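Local coordinates for putative Lipoprotein (Shewanella oneidensis, PDB 3U24), which is of unknown function but binds zinc and calcium ions and may be a metallopeptidase-like lipoprotein, at residues A256-K261 / Y528-D533; Q262-A267 / D479-V484; E490-L495 / G509-A514. All blocks are in the same frame, centred on the assembly; numbering follows the deposited sequence.

Contact 1 of 3, residues A256-K261 / Y528-D533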
loop_
_atom_site.group_PDB
_atom_site.type_symbol
_atom_site.label_atom_id
_atom_site.label_comp_id
_atom_site.label_asym_id
_atom_site.label_seq_id
_atom_site.Cartn_x
_atom_site.Cartn_y
_atom_site.Cartn_z
ATOM N N ALA A 256 -4.559 -9.254 11.482
ATOM C CA ALA A 256 -3.663 -10.351 11.822
ATOM C C ALA A 256 -4.283 -11.178 12.936
ATOM O O ALA A 256 -5.166 -10.722 13.707
ATOM C CB ALA A 256 -2.326 -9.809 12.313
ATOM N N GLY A 257 -3.754 -12.384 13.022
ATOM C CA GLY A 257 -4.064 -13.328 14.060
ATOM C C GLY A 257 -3.144 -13.195 15.250
ATOM O O GLY A 257 -2.955 -14.155 15.970
HETATM N N MSE A 258 -2.567 -12.021 15.450
HETATM C CA MSE A 258 -1.774 -11.725 16.655
HETATM C C MSE A 258 -1.837 -10.210 16.920
HETATM O O MSE A 258 -2.355 -9.447 16.071
HETATM C CB MSE A 258 -0.340 -12.194 16.454
HETATM C CG MSE A 258 0.424 -11.399 15.416
HETATM SE SE MSE A 258 2.239 -12.090 14.981
HETATM C CE MSE A 258 1.931 -13.145 13.341
ATOM N N THR A 259 -1.363 -9.775 18.085
ATOM C CA THR A 259 -1.267 -8.324 18.360
ATOM C C THR A 259 -0.015 -7.730 17.706
ATOM O O THR A 259 0.886 -8.459 17.264
ATOM C CB THR A 259 -1.160 -8.030 19.863
ATOM O OG1 THR A 259 0.081 -8.557 20.320
ATOM C CG2 THR A 259 -2.332 -8.647 20.654
ATOM N N ALA A 260 0.080 -6.398 17.734
ATOM C CA ALA A 260 1.227 -5.691 17.153
ATOM C C ALA A 260 2.442 -5.984 18.018
ATOM O O ALA A 260 3.523 -6.192 17.509
ATOM C CB ALA A 260 0.961 -4.185 17.061
ATOM N N LYS A 261 2.233 -6.059 19.332
ATOM C CA LYS A 261 3.313 -6.362 20.260
ATOM C C LYS A 261 3.860 -7.743 19.926
ATOM O O LYS A 261 5.036 -7.960 19.868
ATOM C CB LYS A 261 2.786 -6.339 21.695
ATOM C CG LYS A 261 3.849 -6.596 22.764
ATOM C CD LYS A 261 3.265 -6.363 24.141
ATOM C CE LYS A 261 4.363 -6.175 25.179
ATOM N NZ LYS A 261 3.779 -6.361 26.534
ATOM N N TYR A 528 3.667 -11.930 5.608
ATOM C CA TYR A 528 4.719 -12.910 5.442
ATOM C C TYR A 528 4.815 -13.905 6.612
ATOM O O TYR A 528 4.865 -15.128 6.414
ATOM C CB TYR A 528 6.039 -12.194 5.242
ATOM C CG TYR A 528 7.266 -13.038 5.464
ATOM C CD1 TYR A 528 7.541 -14.137 4.654
ATOM C CD2 TYR A 528 8.179 -12.707 6.458
ATOM C CE1 TYR A 528 8.692 -14.891 4.837
ATOM C CE2 TYR A 528 9.312 -13.465 6.665
ATOM C CZ TYR A 528 9.565 -14.552 5.859
ATOM O OH TYR A 528 10.696 -15.285 6.091
ATOM N N ARG A 529 4.814 -13.392 7.824
ATOM C CA ARG A 529 5.011 -14.228 9.007
ATOM C C ARG A 529 3.820 -15.143 9.172
ATOM O O ARG A 529 3.988 -16.334 9.429
ATOM C CB ARG A 529 5.213 -13.363 10.268
ATOM C CG ARG A 529 5.982 -14.022 11.418
ATOM C CD ARG A 529 7.406 -14.479 11.055
ATOM N NE ARG A 529 7.508 -15.936 10.968
ATOM C CZ ARG A 529 8.592 -16.617 10.570
ATOM N NH1 ARG A 529 9.736 -16.013 10.233
ATOM N NH2 ARG A 529 8.532 -17.940 10.528
ATOM N N GLU A 530 2.604 -14.602 9.003
ATOM C CA GLU A 530 1.404 -15.455 9.148
ATOM C C GLU A 530 1.330 -16.544 8.090
ATOM O O GLU A 530 0.936 -17.638 8.395
ATOM C CB GLU A 530 0.095 -14.648 9.153
ATOM C CG GLU A 530 -0.235 -13.945 10.455
ATOM C CD GLU A 530 -1.672 -13.422 10.476
ATOM O OE1 GLU A 530 -1.938 -12.387 9.845
ATOM O OE2 GLU A 530 -2.553 -14.062 11.078
ATOM N N ILE A 531 1.695 -16.240 6.852
ATOM C CA ILE A 531 1.665 -17.217 5.755
ATOM C C ILE A 531 2.702 -18.338 5.957
ATOM O O ILE A 531 2.363 -19.545 5.871
ATOM C CB ILE A 531 1.853 -16.554 4.365
ATOM C CG1 ILE A 531 0.668 -15.641 4.042
ATOM C CG2 ILE A 531 1.986 -17.604 3.266
ATOM C CD1 ILE A 531 0.875 -14.754 2.817
ATOM N N TYR A 532 3.940 -17.960 6.254
ATOM C CA TYR A 532 5.000 -18.940 6.523
ATOM C C TYR A 532 4.662 -19.796 7.739
ATOM O O TYR A 532 4.765 -21.016 7.667
ATOM C CB TYR A 532 6.373 -18.263 6.735
ATOM C CG TYR A 532 7.531 -19.209 6.579
ATOM C CD1 TYR A 532 7.980 -19.988 7.651
ATOM C CD2 TYR A 532 8.189 -19.347 5.350
ATOM C CE1 TYR A 532 9.063 -20.867 7.507
ATOM C CE2 TYR A 532 9.258 -20.252 5.173
ATOM C CZ TYR A 532 9.683 -21.024 6.253
ATOM O OH TYR A 532 10.749 -21.908 6.090
ATOM N N ASP A 533 4.271 -19.183 8.848
ATOM C CA ASP A 533 3.877 -19.972 10.040
ATOM C C ASP A 533 2.649 -20.856 9.746
ATOM O O ASP A 533 2.627 -21.994 10.127
ATOM C CB ASP A 533 3.582 -19.092 11.250
ATOM C CG ASP A 533 4.817 -18.315 11.743
ATOM O OD1 ASP A 533 5.979 -18.719 11.404
ATOM O OD2 ASP A 533 4.596 -17.290 12.476
#

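Contact 2 of 3, residues Q262-A267 / D479-V484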
loop_
_atom_site.group_PDB
_atom_site.type_symbol
_atom_site.label_atom_id
_atom_site.label_comp_id
_atom_site.label_asym_id
_atom_site.label_seq_id
_atom_site.Cartn_x
_atom_site.Cartn_y
_atom_site.Cartn_z
ATOM N N GLN A 262 2.972 -8.689 19.676
ATOM C CA GLN A 262 3.462 -10.008 19.302
ATOM C C GLN A 262 4.277 -9.985 18.016
ATOM O O GLN A 262 5.321 -10.643 17.913
ATOM C CB GLN A 262 2.301 -11.001 19.167
ATOM C CG GLN A 262 1.785 -11.563 20.466
ATOM C CD GLN A 262 0.560 -12.412 20.181
ATOM O OE1 GLN A 262 -0.480 -11.901 19.750
ATOM N NE2 GLN A 262 0.687 -13.720 20.376
ATOM N N LEU A 263 3.812 -9.253 17.020
ATOM C CA LEU A 263 4.564 -9.191 15.753
ATOM C C LEU A 263 5.963 -8.540 15.963
ATOM O O LEU A 263 6.960 -8.966 15.385
ATOM C CB LEU A 263 3.808 -8.385 14.720
ATOM C CG LEU A 263 4.413 -8.391 13.297
ATOM C CD1 LEU A 263 4.231 -9.749 12.611
ATOM C CD2 LEU A 263 3.823 -7.278 12.488
ATOM N N TYR A 264 5.988 -7.472 16.746
ATOM C CA TYR A 264 7.238 -6.776 17.079
ATOM C C TYR A 264 8.221 -7.748 17.727
ATOM O O TYR A 264 9.367 -7.798 17.345
ATOM C CB TYR A 264 6.974 -5.630 18.044
ATOM C CG TYR A 264 8.218 -5.039 18.688
ATOM C CD1 TYR A 264 8.996 -4.122 18.011
ATOM C CD2 TYR A 264 8.577 -5.367 20.002
ATOM C CE1 TYR A 264 10.112 -3.577 18.604
ATOM C CE2 TYR A 264 9.678 -4.829 20.604
ATOM C CZ TYR A 264 10.450 -3.925 19.889
ATOM O OH TYR A 264 11.553 -3.368 20.465
ATOM N N GLN A 265 7.761 -8.514 18.700
ATOM C CA GLN A 265 8.637 -9.471 19.371
ATOM C C GLN A 265 9.178 -10.510 18.383
ATOM O O GLN A 265 10.370 -10.815 18.398
ATOM C CB GLN A 265 7.941 -10.129 20.579
ATOM C CG GLN A 265 7.579 -9.086 21.663
ATOM C CD GLN A 265 6.724 -9.649 22.817
ATOM O OE1 GLN A 265 5.904 -10.580 22.637
ATOM N NE2 GLN A 265 6.928 -9.095 24.006
ATOM N N LYS A 266 8.332 -11.002 17.482
ATOM C CA LYS A 266 8.805 -11.877 16.427
ATOM C C LYS A 266 9.820 -11.166 15.502
ATOM O O LYS A 266 10.787 -11.791 15.032
ATOM C CB LYS A 266 7.653 -12.431 15.591
ATOM C CG LYS A 266 6.818 -13.544 16.241
ATOM C CD LYS A 266 5.588 -13.830 15.348
ATOM C CE LYS A 266 4.493 -14.614 16.061
ATOM N NZ LYS A 266 4.929 -16.032 16.126
ATOM N N ALA A 267 9.580 -9.895 15.211
ATOM C CA ALA A 267 10.462 -9.142 14.286
ATOM C C ALA A 267 11.864 -8.983 14.904
ATOM O O ALA A 267 12.882 -9.154 14.228
ATOM C CB ALA A 267 9.850 -7.784 13.907
ATOM N N ASP A 479 8.141 1.060 12.721
ATOM C CA ASP A 479 6.798 1.632 12.825
ATOM C C ASP A 479 6.268 1.513 14.258
ATOM O O ASP A 479 5.746 2.482 14.829
ATOM C CB ASP A 479 5.828 1.018 11.829
ATOM C CG ASP A 479 4.521 1.812 11.726
ATOM O OD1 ASP A 479 4.526 2.918 11.107
ATOM O OD2 ASP A 479 3.482 1.308 12.234
ATOM N N TYR A 480 6.472 0.340 14.842
ATOM C CA TYR A 480 6.026 0.040 16.185
ATOM C C TYR A 480 6.783 0.865 17.201
ATOM O O TYR A 480 6.177 1.487 18.073
ATOM C CB TYR A 480 6.192 -1.467 16.471
ATOM C CG TYR A 480 5.649 -1.916 17.811
ATOM C CD1 TYR A 480 4.303 -2.224 17.975
ATOM C CD2 TYR A 480 6.469 -1.995 18.924
ATOM C CE1 TYR A 480 3.791 -2.620 19.230
ATOM C CE2 TYR A 480 5.974 -2.380 20.171
ATOM C CZ TYR A 480 4.639 -2.715 20.322
ATOM O OH TYR A 480 4.149 -3.110 21.575
ATOM N N SER A 481 8.109 0.878 17.094
ATOM C CA SER A 481 8.918 1.574 18.093
ATOM C C SER A 481 8.654 3.074 18.112
ATOM O O SER A 481 8.644 3.665 19.168
ATOM C CB SER A 481 10.395 1.256 17.940
ATOM O OG SER A 481 10.566 -0.166 17.969
ATOM N N ILE A 482 8.408 3.662 16.957
ATOM C CA ILE A 482 8.109 5.090 16.856
ATOM C C ILE A 482 6.779 5.424 17.547
ATOM O O ILE A 482 6.714 6.305 18.370
ATOM C CB ILE A 482 8.087 5.526 15.367
ATOM C CG1 ILE A 482 9.519 5.612 14.849
ATOM C CG2 ILE A 482 7.387 6.880 15.172
ATOM C CD1 ILE A 482 9.602 5.873 13.349
ATOM N N HIS A 483 5.740 4.666 17.253
ATOM C CA HIS A 483 4.404 4.963 17.738
ATOM C C HIS A 483 4.097 4.470 19.137
ATOM O O HIS A 483 3.235 5.037 19.817
ATOM C CB HIS A 483 3.404 4.436 16.741
ATOM C CG HIS A 483 3.371 5.257 15.512
ATOM N ND1 HIS A 483 2.859 6.499 15.508
ATOM C CD2 HIS A 483 3.911 5.053 14.251
ATOM C CE1 HIS A 483 3.033 7.038 14.301
ATOM N NE2 HIS A 483 3.648 6.146 13.523
ATOM N N VAL A 484 4.829 3.446 19.585
ATOM C CA VAL A 484 4.554 2.798 20.845
ATOM C C VAL A 484 5.684 2.992 21.844
ATOM O O VAL A 484 5.428 3.037 23.050
ATOM C CB VAL A 484 4.242 1.270 20.673
ATOM C CG1 VAL A 484 3.925 0.609 22.036
ATOM C CG2 VAL A 484 3.054 1.103 19.736
HETATM O O HOH W 1 12.507 -1.203 19.261
#

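Contact 3 of 3, residues E490-L495 / G509-A514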
loop_
_atom_site.group_PDB
_atom_site.type_symbol
_atom_site.label_atom_id
_atom_site.label_comp_id
_atom_site.label_asym_id
_atom_site.label_seq_id
_atom_site.Cartn_x
_atom_site.Cartn_y
_atom_site.Cartn_z
ATOM N N GLU A 490 17.152 9.829 15.411
ATOM C CA GLU A 490 18.511 9.259 15.357
ATOM C C GLU A 490 18.485 7.744 15.553
ATOM O O GLU A 490 19.170 7.016 14.852
ATOM C CB GLU A 490 19.461 9.912 16.401
ATOM N N GLN A 491 17.700 7.248 16.508
ATOM C CA GLN A 491 17.568 5.785 16.646
ATOM C C GLN A 491 16.961 5.154 15.394
ATOM O O GLN A 491 17.413 4.104 14.956
ATOM C CB GLN A 491 16.734 5.419 17.878
ATOM C CG GLN A 491 17.429 5.729 19.190
ATOM C CD GLN A 491 16.469 5.844 20.355
ATOM O OE1 GLN A 491 15.250 5.841 20.182
ATOM N NE2 GLN A 491 17.024 5.954 21.561
ATOM N N ALA A 492 15.983 5.809 14.782
ATOM C CA ALA A 492 15.321 5.200 13.604
ATOM C C ALA A 492 16.302 5.126 12.453
ATOM O O ALA A 492 16.357 4.122 11.744
ATOM C CB ALA A 492 14.070 5.959 13.198
ATOM N N ILE A 493 17.082 6.185 12.268
ATOM C CA ILE A 493 18.090 6.214 11.196
ATOM C C ILE A 493 19.181 5.135 11.397
ATOM O O ILE A 493 19.580 4.490 10.435
ATOM C CB ILE A 493 18.783 7.602 11.065
ATOM C CG1 ILE A 493 17.792 8.684 10.651
ATOM C CG2 ILE A 493 19.955 7.573 10.066
ATOM C CD1 ILE A 493 17.070 8.388 9.350
ATOM N N ALA A 494 19.634 4.941 12.636
ATOM C CA ALA A 494 20.668 3.951 12.969
ATOM C C ALA A 494 20.099 2.533 12.779
ATOM O O ALA A 494 20.785 1.680 12.271
ATOM C CB ALA A 494 21.227 4.176 14.408
ATOM N N LEU A 495 18.819 2.296 13.115
ATOM C CA LEU A 495 18.171 1.021 12.771
ATOM C C LEU A 495 18.250 0.728 11.253
ATOM O O LEU A 495 18.717 -0.329 10.806
ATOM C CB LEU A 495 16.704 1.039 13.200
ATOM C CG LEU A 495 15.806 -0.203 12.971
ATOM C CD1 LEU A 495 16.148 -1.292 14.011
ATOM C CD2 LEU A 495 14.312 0.190 13.035
ATOM N N GLY A 509 13.731 8.808 4.311
ATOM C CA GLY A 509 12.429 8.603 3.715
ATOM C C GLY A 509 11.535 7.723 4.590
ATOM O O GLY A 509 10.339 8.000 4.764
ATOM N N LYS A 510 12.121 6.685 5.171
ATOM C CA LYS A 510 11.388 5.798 6.051
ATOM C C LYS A 510 10.954 6.461 7.350
ATOM O O LYS A 510 9.815 6.293 7.782
ATOM C CB LYS A 510 12.200 4.558 6.346
ATOM C CG LYS A 510 12.197 3.548 5.224
ATOM C CD LYS A 510 10.881 2.778 5.157
ATOM C CE LYS A 510 10.895 1.818 3.966
ATOM N NZ LYS A 510 11.886 0.707 4.156
ATOM N N TRP A 511 11.834 7.247 7.957
ATOM C CA TRP A 511 11.451 8.019 9.122
ATOM C C TRP A 511 10.242 8.911 8.829
ATOM O O TRP A 511 9.246 8.896 9.566
ATOM C CB TRP A 511 12.636 8.856 9.602
ATOM C CG TRP A 511 12.248 9.944 10.552
ATOM C CD1 TRP A 511 12.132 11.298 10.284
ATOM C CD2 TRP A 511 11.880 9.801 11.966
ATOM N NE1 TRP A 511 11.724 11.985 11.419
ATOM C CE2 TRP A 511 11.573 11.149 12.453
ATOM C CE3 TRP A 511 11.824 8.740 12.856
ATOM C CZ2 TRP A 511 11.201 11.386 13.753
ATOM C CZ3 TRP A 511 11.435 8.992 14.164
ATOM C CH2 TRP A 511 11.149 10.280 14.607
ATOM N N ARG A 512 10.334 9.696 7.756
ATOM C CA ARG A 512 9.252 10.585 7.365
ATOM C C ARG A 512 7.927 9.844 7.183
ATOM O O ARG A 512 6.892 10.273 7.665
ATOM C CB ARG A 512 9.589 11.329 6.073
ATOM C CG ARG A 512 8.547 12.392 5.701
ATOM C CD ARG A 512 8.923 13.138 4.412
ATOM N NE ARG A 512 8.137 14.375 4.206
ATOM C CZ ARG A 512 7.105 14.497 3.367
ATOM N NH1 ARG A 512 6.700 13.454 2.626
ATOM N NH2 ARG A 512 6.469 15.676 3.265
ATOM N N ARG A 513 7.979 8.729 6.487
ATOM C CA ARG A 513 6.790 7.924 6.227
ATOM C C ARG A 513 6.136 7.432 7.549
ATOM O O ARG A 513 4.894 7.444 7.689
ATOM C CB ARG A 513 7.183 6.767 5.319
ATOM C CG ARG A 513 6.081 5.805 4.958
ATOM C CD ARG A 513 6.597 4.905 3.848
ATOM N NE ARG A 513 5.731 3.761 3.638
ATOM C CZ ARG A 513 6.019 2.731 2.847
ATOM N NH1 ARG A 513 7.173 2.706 2.168
ATOM N NH2 ARG A 513 5.148 1.722 2.750
ATOM N N ALA A 514 6.976 7.058 8.513
ATOM C CA ALA A 514 6.528 6.613 9.849
ATOM C C ALA A 514 5.997 7.748 10.715
ATOM O O ALA A 514 5.195 7.493 11.612
ATOM C CB ALA A 514 7.636 5.888 10.579
#

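Contact 1 of 3, residues A256-K261 / Y528-D533
The carboxylate of E530, on helix 523-542, reaches into the turn A256-M258 that leads up to helix 260-289. Its OE2 accepts the backbone N-H of G257 at 2.8 Å, N to OE2, in a rather bent bond (146° at the hydrogen). G257 N lies well above the carboxylate plane, 55° out of it. The other oxygen, OE1, rests against A256, 3.3 Å from its CA, so the acid lies along two residues of backbone at once. E530 gets there by placing CG beside its own backbone N (chi1 -78°) and running extended beyond it. This is the tight part of the contact, although it lies near the surface. Next to it the selenomethionine M258 slides past E530 in the opposite direction, its CE 3.7 Å from E530 CG, and it also packs on L263 and K266 of helix 260-289. The looser side belongs to R529, which only approaches the turn and swings its guanidinium away to D533. There NH2 and NE both hold D533 OD1, NH2 to OD1 at 2.8 Å and NE to OD1 at 3.2 Å, side-on and nearly within the guanidinium plane. NH1 of R529 has a second acid, D270. Beyond M258 the turn runs into the helix at T259, whose OG1 caps a backbone N at the helix start while Q262 OE1 accepts the N-H of T259. This reciprocal pair is a capping box, and the turn that E530 grips ends in it, at the first turn of helix 260-289.

Contact 2 of 3, residues Q262-A267 / D479-V484
S481 OG, beside the Y264 ring, is held by two partners: it bonds to I477 O one turn back in its own helix, and it accepts a bond from a water at 2.6 Å, OG to water O. This is helix-to-helix packing in an all-helical part of the DUF885 fold, with helix 260-289 laid against the end of helix 459-485. The same water meets Y264 OH at 2.7 Å and sits in the plane of the ring, at its edge, so it bridges the two hydroxyls, which are themselves 4.2 Å apart (Y264 OH to S481 OG). Beneath this polar edge the rings of Y264 and Y480 form an offset stack, centroids 4.7 Å apart and planes tilted by 25°. Both residues hold CG anti to the backbone N (chi1 167° and -175°), which sends each ring across to the facing helix. Y264 CB adds a CH-pi contact over the face of Y480. Replacing Y264 with a valine would probably leave that face of Y480 without its stacking partner and the water with one anchor fewer. The opposite face of Y480 is backed by its own helix: V484 CB sits 3.9 Å above the ring plane, over its centre.

Contact 3 of 3, residues E490-L495 / G509-A514
Between segments 490-495 and 509-514 the contact is made by W511, which meets A492 and, more loosely, I493. In sequence order, K510 lies along M496 of helix 489-499, beyond segment 490-495, and ends in a hydrogen bond from NZ to N475 OD1. At W511 the indole is thrown across the gap, CG anti to the backbone N (chi1 165°). Its six-membered ring meets the methyl of A492 obliquely, W511 CE3 lying 3.6 Å from A492 CB. The small methyl of A492 probably allows this close approach, with the CA atoms of A492 and W511 6.6 Å apart. Nearer the helix backbone, the CB of W511 is approached by I493 CD1, at 4.5 Å. R513, further on, carries NH2 away to Q520 and Y524. A514 ends the run with its methyl against I482 of helix 459-485. The arrangement is two consecutive helices joined by a short loop, with the tryptophan of the second packed obliquely on the first, and on I482 as well. It borders a metal-binding region: E489, a calcium-binding residue of this protein, has its side chain about 4 Å from that of W511 at the nearest atoms. Separately, a bound calcium ion lies about 5 Å from the W511 side chain.

Contacts 1 and 2 lie side by side, centres about 12 Å apart, at one end of helix 260-289: contact 1 lies on the loop that leads into it, contact 2 on its first turns, and K261 CB meets Y480 OH at 3.5 Å between them. Contact 3 is about 14 Å, centre to centre, from contact 2 and joins it through H483 NE2 and A514 O, a probable hydrogen bond of 2.8 Å. Contacts 1 and 3 do not touch; their centres are about 23 Å apart. Along the chain, contact 2 closes before contact 3 opens, and contact 1 spans both. The successive helices from 459-485 to 523-542 close back on the start of helix 260-289, tying distant parts of the chain into one helical body.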